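Local coordinates for protein ATP-dependent Clp protease proteolytic subunit (Listeria monocytogenes, PDB 4JCQ) that probably serves as the serine peptidase subunit of an ATP-dependent Clp machine that degrades misfolded proteins, at residues A100-R105 with I178-I183; V81-T86 with T95-A100; Q117-V122 with R138-I143. All coordinates share one frame; numbering follows the deposited sequence.

Contact 1: residues A100-R105 with I178-I183; sequences AEKENR and IVNEII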
# COMPACT_ATOMS: atom_id res chain seq x y z
N ALA H 100 -14.06 -15.44 28.54
CA ALA H 100 -13.13 -15.93 29.56
C ALA H 100 -13.88 -16.30 30.83
O ALA H 100 -14.93 -15.72 31.14
CB ALA H 100 -12.08 -14.87 29.85
N GLU H 101 -13.34 -17.28 31.56
CA GLU H 101 -13.91 -17.69 32.85
C GLU H 101 -13.82 -16.53 33.84
O GLU H 101 -12.90 -15.72 33.76
CB GLU H 101 -13.18 -18.92 33.40
CG GLU H 101 -13.24 -20.16 32.50
CD GLU H 101 -14.65 -20.68 32.29
OE1 GLU H 101 -14.99 -21.00 31.13
OE2 GLU H 101 -15.43 -20.76 33.27
N LYS H 102 -14.78 -16.47 34.75
CA LYS H 102 -14.93 -15.33 35.66
C LYS H 102 -13.63 -14.92 36.36
O LYS H 102 -13.29 -13.74 36.38
CB LYS H 102 -16.04 -15.57 36.69
CG LYS H 102 -16.52 -14.30 37.37
CD LYS H 102 -17.77 -14.54 38.20
CE LYS H 102 -18.42 -13.22 38.61
NZ LYS H 102 -17.55 -12.40 39.49
N GLU H 103 -12.92 -15.89 36.93
CA GLU H 103 -11.66 -15.60 37.65
C GLU H 103 -10.51 -15.12 36.75
O GLU H 103 -9.48 -14.67 37.25
CB GLU H 103 -11.23 -16.78 38.54
CG GLU H 103 -11.79 -18.15 38.16
CD GLU H 103 -10.90 -18.92 37.20
OE1 GLU H 103 -9.66 -18.85 37.33
OE2 GLU H 103 -11.44 -19.61 36.31
N ASN H 104 -10.71 -15.20 35.44
CA ASN H 104 -9.72 -14.72 34.47
C ASN H 104 -10.12 -13.39 33.80
O ASN H 104 -9.54 -13.00 32.79
CB ASN H 104 -9.45 -15.79 33.41
CG ASN H 104 -8.86 -17.06 33.99
OD1 ASN H 104 -8.00 -17.00 34.88
ND2 ASN H 104 -9.30 -18.20 33.50
N ARG H 105 -11.11 -12.71 34.38
CA ARG H 105 -11.60 -11.45 33.82
C ARG H 105 -11.14 -10.24 34.64
O ARG H 105 -11.59 -10.03 35.77
CB ARG H 105 -13.13 -11.47 33.66
CG ARG H 105 -13.64 -12.59 32.77
CD ARG H 105 -14.99 -12.28 32.15
NE ARG H 105 -16.06 -12.18 33.15
CZ ARG H 105 -16.91 -13.15 33.45
NH1 ARG H 105 -16.84 -14.33 32.84
NH2 ARG H 105 -17.84 -12.94 34.37
N ILE H 178 -19.34 -8.73 35.76
CA ILE H 178 -18.60 -8.68 34.50
C ILE H 178 -17.10 -8.77 34.78
O ILE H 178 -16.41 -9.66 34.28
CB ILE H 178 -18.92 -7.39 33.70
CG1 ILE H 178 -20.41 -7.34 33.34
CG2 ILE H 178 -18.06 -7.31 32.44
CD1 ILE H 178 -20.90 -5.95 32.99
N VAL H 179 -16.60 -7.83 35.59
CA VAL H 179 -15.20 -7.79 35.99
C VAL H 179 -15.02 -8.53 37.31
O VAL H 179 -15.81 -8.35 38.24
CB VAL H 179 -14.71 -6.33 36.15
CG1 VAL H 179 -13.27 -6.28 36.64
CG2 VAL H 179 -14.86 -5.57 34.83
N ASN H 180 -13.99 -9.37 37.39
CA ASN H 180 -13.67 -10.07 38.63
C ASN H 180 -12.68 -9.31 39.50
O ASN H 180 -12.84 -9.23 40.72
CB ASN H 180 -13.14 -11.48 38.35
CG ASN H 180 -13.16 -12.37 39.57
OD1 ASN H 180 -12.13 -12.92 39.98
ND2 ASN H 180 -14.34 -12.53 40.17
N GLU H 181 -11.65 -8.74 38.86
CA GLU H 181 -10.57 -8.08 39.57
C GLU H 181 -10.09 -6.83 38.83
O GLU H 181 -9.83 -6.87 37.63
CB GLU H 181 -9.41 -9.05 39.78
CG GLU H 181 -8.36 -8.59 40.79
CD GLU H 181 -7.27 -9.62 41.02
OE1 GLU H 181 -6.18 -9.24 41.51
OE2 GLU H 181 -7.48 -10.82 40.72
N ILE H 182 -9.99 -5.72 39.57
CA ILE H 182 -9.44 -4.48 39.03
C ILE H 182 -7.95 -4.43 39.35
O ILE H 182 -7.56 -4.55 40.51
CB ILE H 182 -10.17 -3.24 39.59
CG1 ILE H 182 -11.68 -3.34 39.32
CG2 ILE H 182 -9.59 -1.96 38.99
CD1 ILE H 182 -12.53 -2.38 40.13
N ILE H 183 -7.13 -4.26 38.32
CA ILE H 183 -5.68 -4.25 38.47
C ILE H 183 -5.06 -2.97 37.91
O ILE H 183 -5.54 -2.41 36.93
CB ILE H 183 -5.01 -5.49 37.83
CG1 ILE H 183 -5.44 -5.65 36.36
CG2 ILE H 183 -5.34 -6.74 38.64
CD1 ILE H 183 -4.59 -6.61 35.55
O HOH W 1 -17.26 -9.81 40.28

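Contact 2: residues V81-T86 with T95-A100; sequences VKVVGT and TIYLAA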
# COMPACT_ATOMS: atom_id res chain seq x y z
N VAL H 81 -7.47 -18.45 28.54
CA VAL H 81 -7.47 -17.07 28.09
C VAL H 81 -7.85 -16.12 29.23
O VAL H 81 -8.90 -16.27 29.85
CB VAL H 81 -8.41 -16.86 26.88
CG1 VAL H 81 -8.54 -15.38 26.54
CG2 VAL H 81 -7.91 -17.64 25.67
N LYS H 82 -6.96 -15.16 29.49
CA LYS H 82 -7.24 -14.08 30.43
C LYS H 82 -7.61 -12.83 29.63
O LYS H 82 -6.98 -12.53 28.61
CB LYS H 82 -6.02 -13.79 31.31
CG LYS H 82 -5.68 -14.89 32.30
CD LYS H 82 -4.40 -14.55 33.05
CE LYS H 82 -4.16 -15.51 34.21
NZ LYS H 82 -3.86 -16.90 33.76
N VAL H 83 -8.62 -12.10 30.10
CA VAL H 83 -9.01 -10.85 29.44
C VAL H 83 -8.78 -9.64 30.35
O VAL H 83 -9.01 -9.70 31.56
CB VAL H 83 -10.47 -10.88 28.91
CG1 VAL H 83 -10.61 -11.87 27.77
CG2 VAL H 83 -11.46 -11.18 30.03
N VAL H 84 -8.31 -8.55 29.75
CA VAL H 84 -8.11 -7.30 30.46
C VAL H 84 -8.86 -6.19 29.72
O VAL H 84 -8.48 -5.80 28.61
CB VAL H 84 -6.62 -6.92 30.59
CG1 VAL H 84 -6.46 -5.64 31.39
CG2 VAL H 84 -5.82 -8.05 31.23
N GLY H 85 -9.93 -5.69 30.33
CA GLY H 85 -10.70 -4.59 29.77
C GLY H 85 -9.95 -3.29 29.95
O GLY H 85 -9.35 -3.06 31.01
N THR H 86 -9.96 -2.45 28.92
CA THR H 86 -9.28 -1.15 28.97
C THR H 86 -9.96 -0.10 28.09
O THR H 86 -10.34 -0.39 26.95
CB THR H 86 -7.77 -1.28 28.63
OG1 THR H 86 -7.18 0.02 28.59
CG2 THR H 86 -7.54 -2.00 27.29
N THR H 95 -19.52 -9.32 24.81
CA THR H 95 -19.70 -10.74 24.47
C THR H 95 -18.34 -11.45 24.40
O THR H 95 -18.18 -12.54 24.94
CB THR H 95 -20.48 -10.89 23.16
OG1 THR H 95 -21.74 -10.21 23.28
CG2 THR H 95 -20.75 -12.37 22.84
N ILE H 96 -17.37 -10.80 23.75
CA ILE H 96 -16.00 -11.31 23.66
C ILE H 96 -15.36 -11.38 25.05
O ILE H 96 -14.79 -12.41 25.42
CB ILE H 96 -15.14 -10.45 22.71
CG1 ILE H 96 -15.61 -10.63 21.27
CG2 ILE H 96 -13.66 -10.80 22.85
CD1 ILE H 96 -15.14 -9.54 20.33
N TYR H 97 -15.45 -10.29 25.80
CA TYR H 97 -14.90 -10.20 27.15
C TYR H 97 -15.38 -11.34 28.04
O TYR H 97 -14.59 -11.94 28.78
CB TYR H 97 -15.25 -8.84 27.77
CG TYR H 97 -14.64 -8.59 29.13
CD1 TYR H 97 -13.38 -8.01 29.26
CD2 TYR H 97 -15.33 -8.93 30.29
CE1 TYR H 97 -12.82 -7.78 30.51
CE2 TYR H 97 -14.78 -8.71 31.55
CZ TYR H 97 -13.53 -8.14 31.65
OH TYR H 97 -12.99 -7.92 32.89
N LEU H 98 -16.67 -11.65 27.94
CA LEU H 98 -17.30 -12.67 28.78
C LEU H 98 -17.02 -14.11 28.35
O LEU H 98 -17.50 -15.05 28.99
CB LEU H 98 -18.81 -12.42 28.88
CG LEU H 98 -19.27 -11.16 29.64
CD1 LEU H 98 -20.77 -10.99 29.53
CD2 LEU H 98 -18.83 -11.18 31.10
N ALA H 99 -16.23 -14.29 27.29
CA ALA H 99 -15.81 -15.63 26.86
C ALA H 99 -14.84 -16.27 27.85
O ALA H 99 -14.79 -17.50 27.97
CB ALA H 99 -15.18 -15.57 25.47
N ALA H 100 -14.06 -15.44 28.54
CA ALA H 100 -13.13 -15.93 29.56
C ALA H 100 -13.88 -16.30 30.83
O ALA H 100 -14.93 -15.72 31.14
CB ALA H 100 -12.08 -14.87 29.85

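Contact 3: residues Q117-V122 with R138-I143; sequences QPAGGV and RMRERI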
# COMPACT_ATOMS: atom_id res chain seq x y z
N GLN H 117 -27.03 -4.33 23.69
CA GLN H 117 -26.82 -5.03 22.43
C GLN H 117 -27.72 -4.42 21.36
O GLN H 117 -28.91 -4.20 21.61
CB GLN H 117 -27.10 -6.53 22.57
CG GLN H 117 -26.30 -7.23 23.67
CD GLN H 117 -24.79 -7.25 23.42
OE1 GLN H 117 -24.34 -7.34 22.28
NE2 GLN H 117 -24.02 -7.17 24.49
N PRO H 118 -27.16 -4.12 20.17
CA PRO H 118 -27.96 -3.58 19.07
C PRO H 118 -29.00 -4.60 18.61
O PRO H 118 -28.69 -5.78 18.47
CB PRO H 118 -26.92 -3.33 17.97
CG PRO H 118 -25.77 -4.22 18.31
CD PRO H 118 -25.74 -4.26 19.81
N ALA H 119 -30.23 -4.13 18.39
CA ALA H 119 -31.34 -5.01 18.02
C ALA H 119 -31.08 -5.75 16.70
O ALA H 119 -31.29 -6.96 16.60
CB ALA H 119 -32.64 -4.23 17.96
N GLY H 120 -30.62 -5.01 15.69
CA GLY H 120 -30.29 -5.60 14.39
C GLY H 120 -28.96 -6.33 14.40
O GLY H 120 -28.66 -7.09 13.48
N GLY H 121 -28.17 -6.10 15.45
CA GLY H 121 -26.83 -6.69 15.58
C GLY H 121 -25.76 -5.89 14.86
O GLY H 121 -24.63 -6.36 14.73
N VAL H 122 -26.13 -4.68 14.42
CA VAL H 122 -25.30 -3.79 13.58
C VAL H 122 -23.99 -4.39 13.07
O VAL H 122 -23.42 -3.90 12.09
CB VAL H 122 -25.03 -2.42 14.26
CG1 VAL H 122 -26.33 -1.71 14.61
CG2 VAL H 122 -24.14 -2.57 15.49
N ARG H 138 -34.78 -14.01 18.63
CA ARG H 138 -33.91 -15.18 18.81
C ARG H 138 -32.48 -14.79 19.16
O ARG H 138 -31.88 -15.34 20.08
CB ARG H 138 -33.92 -16.05 17.56
CG ARG H 138 -35.05 -17.06 17.50
CD ARG H 138 -34.83 -18.02 16.34
NE ARG H 138 -35.55 -19.27 16.53
CZ ARG H 138 -35.41 -20.34 15.76
NH1 ARG H 138 -34.58 -20.33 14.73
NH2 ARG H 138 -36.12 -21.43 16.02
N MET H 139 -31.94 -13.83 18.40
CA MET H 139 -30.59 -13.30 18.63
C MET H 139 -30.47 -12.73 20.04
O MET H 139 -29.51 -13.03 20.75
CB MET H 139 -30.27 -12.22 17.59
CG MET H 139 -28.86 -11.65 17.67
SD MET H 139 -28.62 -10.19 16.63
CE MET H 139 -28.72 -10.90 14.98
N ARG H 140 -31.44 -11.90 20.43
CA ARG H 140 -31.46 -11.29 21.75
C ARG H 140 -31.51 -12.32 22.87
O ARG H 140 -30.77 -12.21 23.85
CB ARG H 140 -32.62 -10.29 21.87
CG ARG H 140 -32.69 -9.55 23.20
CD ARG H 140 -31.39 -8.81 23.52
NE ARG H 140 -31.08 -7.78 22.52
CZ ARG H 140 -31.54 -6.54 22.55
NH1 ARG H 140 -31.20 -5.69 21.58
NH2 ARG H 140 -32.35 -6.14 23.52
N GLU H 141 -32.38 -13.32 22.72
CA GLU H 141 -32.50 -14.40 23.71
C GLU H 141 -31.18 -15.16 23.87
O GLU H 141 -30.77 -15.46 24.99
CB GLU H 141 -33.63 -15.36 23.33
CG GLU H 141 -35.03 -14.77 23.51
CD GLU H 141 -36.14 -15.68 23.01
OE1 GLU H 141 -37.32 -15.27 23.10
OE2 GLU H 141 -35.84 -16.79 22.52
N ARG H 142 -30.53 -15.46 22.75
CA ARG H 142 -29.24 -16.17 22.75
C ARG H 142 -28.16 -15.37 23.49
O ARG H 142 -27.47 -15.91 24.36
CB ARG H 142 -28.80 -16.47 21.31
CG ARG H 142 -27.48 -17.23 21.20
CD ARG H 142 -27.08 -17.50 19.76
NE ARG H 142 -26.95 -16.28 18.96
CZ ARG H 142 -25.85 -15.52 18.91
NH1 ARG H 142 -25.83 -14.43 18.15
NH2 ARG H 142 -24.77 -15.84 19.61
N ILE H 143 -28.03 -14.09 23.17
CA ILE H 143 -27.03 -13.23 23.79
C ILE H 143 -27.35 -12.97 25.27
O ILE H 143 -26.44 -12.95 26.11
CB ILE H 143 -26.82 -11.91 23.01
CG1 ILE H 143 -26.36 -12.22 21.58
CG2 ILE H 143 -25.80 -11.02 23.70
CD1 ILE H 143 -26.52 -11.08 20.60

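Contact 1: residues A100-R105 with I178-I183
At the edge of the parallel sheet of the ClpP fold, Arg-105, the first residue of strand 105-108, is joined by backbone and side chain to Ile-178 and Asn-180, in the loop leading into strand 181-182, and to Glu-181, the first residue of that strand, one of the two outer strands of the sheet within this chain. The carbonyl of Arg-105 receives two successive amides: Asn-180 N donates to Arg-105 O at 3.0 Å, and Glu-181 N adds a weak bond to the same oxygen at 3.3 Å. Two consecutive N-H groups thus converge on one oxygen where strand 181-182 begins. Beyond it, Glu-181 continues the pairing through the backbone of Ser-107.

The side chain of Arg-105 makes a second link, to Ile-178. Its bend at chi3 (-65°) brings the guanidinium edge to the carbonyl of Ile-178, and Arg-105 NE reaches Ile-178 O at 2.8 Å in a nearly straight bond (172°) lying close to both the guanidinium and carbonyl planes. Arg-105 NH1 returns to Ala-100 O, 2.9 Å away, while NH2 is taken by the carbonyls of Ala-150 and Gly-177. All three nitrogens of this buried cation are thus engaged, which fixes its rotation; Lys-102 CA rests over one face near the rim.

Asn-180 CB packs tightly on Lys-102 O, 3.0 Å away. The link of exposed Lys-102 is lighter: a water accepts from Lys-102 NZ (2.7 Å) and donates to Val-179 O (2.9 Å). Within this chain, strand 181-182 docks in parallel beside strand 105-108 of the ClpP sheet, an arginine tying the preceding loops together.

Contact 2: residues V81-T86 with T95-A100
Val-83 and Tyr-97 form the heart of the tight part of this contact, between a strand of the parallel sheet and the end of the helix packed on it. Val-83 CG2 sits over one face of the Tyr-97 ring in a CH-pi contact, 3.9 Å from the ring centroid and 19° off its normal. The methyl is offset toward the rim, so that its nearest ring atom is Tyr-97 CE1 at 3.7 Å. It also meets the helix backbone, with Val-83 CG2 at 3.5 Å from Tyr-97 O.

The same ring is met at its edge as well: Gly-85 N lies in the ring plane, 3.6 Å from Tyr-97 CE1, at a point where the strand has no side chain to hold the ring off. With CG anti to the backbone N (chi1 -176°), the tyrosine brings its ring from the helix end to the strand, and its hydroxyl is hydrogen-bonded to Phe-106 O on the next strand. The Ala-100 methyl is packed just as closely. A type I turn from Tyr-97 to Ala-100 follows the helix and directs it back at the sheet, where Ala-100 CB stands 3.5 Å from Val-81 O and 3.7 Å from Val-83 CG2.

The looser part is the Val-81 side chain, which stays 4.9 Å from the 95-100 segment and leans instead on Ile-74 of helix 64-76. Every touching residue is buried; solvent is approached on the far side of the strand, where Lys-82 points away from the helix. Strand 81-86, the short strand 88-90 and helix 92-97, followed by parallel strand 105-108, follow the beta-beta-alpha order of the ClpP/crotonase fold.

Contact 3: residues Q117-V122 with R138-I143
Gln-117, Ala-119 and Gly-121, in the loop that follows the predicted catalytic His-116, lie against Met-139, Arg-140 and Ile-143 of helix 133-151. In the ClpP family this long helix is part of the handle that projects from the globular head, so the contact joins the loop after the predicted catalytic histidine to the first half of the handle helix.

The polar side is arranged by Arg-140. Its chain folds back through bends at chi2 and chi3 (56° and 61°), bringing Arg-140 NH1 to 2.7 Å from Gln-117 O, although the angle is too poor for a hydrogen bond. The same nitrogen comes within 3.6 Å of Ala-119 CA, and the backbone around Pro-118 and Ala-119 lies at the edge of the guanidinium. Its firmer partner is elsewhere: NH2 forms a salt bridge with Asp-163. Gln-117 likewise spends its amide outside the pair, with NE2 bonded to Ser-91 O, the carbonyl of the predicted nucleophile.

Sulfur contacts make a second group. Met-139 extends from the helix until its bend at chi3, and Met-139 SD then lies 4.1 Å from Gly-121 CA and 4.2 Å from Ala-119 O. The terminal methyl is close to the next carbonyl, with Met-139 CE at 4.1 Å from Gly-120 O. Gly-121 has positive phi, and a weak bond from Gly-121 N to Pro-118 O (3.1 Å) helps to fold the loop there. Met-139 also packs against Arg-112 of a neighbouring subunit, which places this side of the helix near a subunit boundary.

Aliphatic packing completes the set one helical turn onward. There the side chains of Gln-117 and Ile-143 pass at an oblique angle, and Ile-143 CG2 touches the methylene portion of the glutamine, 3.8 Å from Gln-117 CG.

In the fold
Along the chain, contact 2 closes first, contact 1 opens from the residue they share, Ala-100, and contact 3 falls within the span that contact 1 bridges. Contacts 1 and 2 have centres about 8 Å apart and both reach the same sheet: strand 81-86 neighbours strand 105-108, which neighbours strand 181-182, and Tyr-97 of contact 2 also packs against Ile-178 and Val-179 of contact 1. Contact 3 is remote, its centre about 19 Å from that of contact 2 and 24 Å from that of contact 1. Thr-95 still touches Gln-117 and Ile-143, so the helix that follows the predicted nucleophile Ser-91 connects the sheet core with the handle helix.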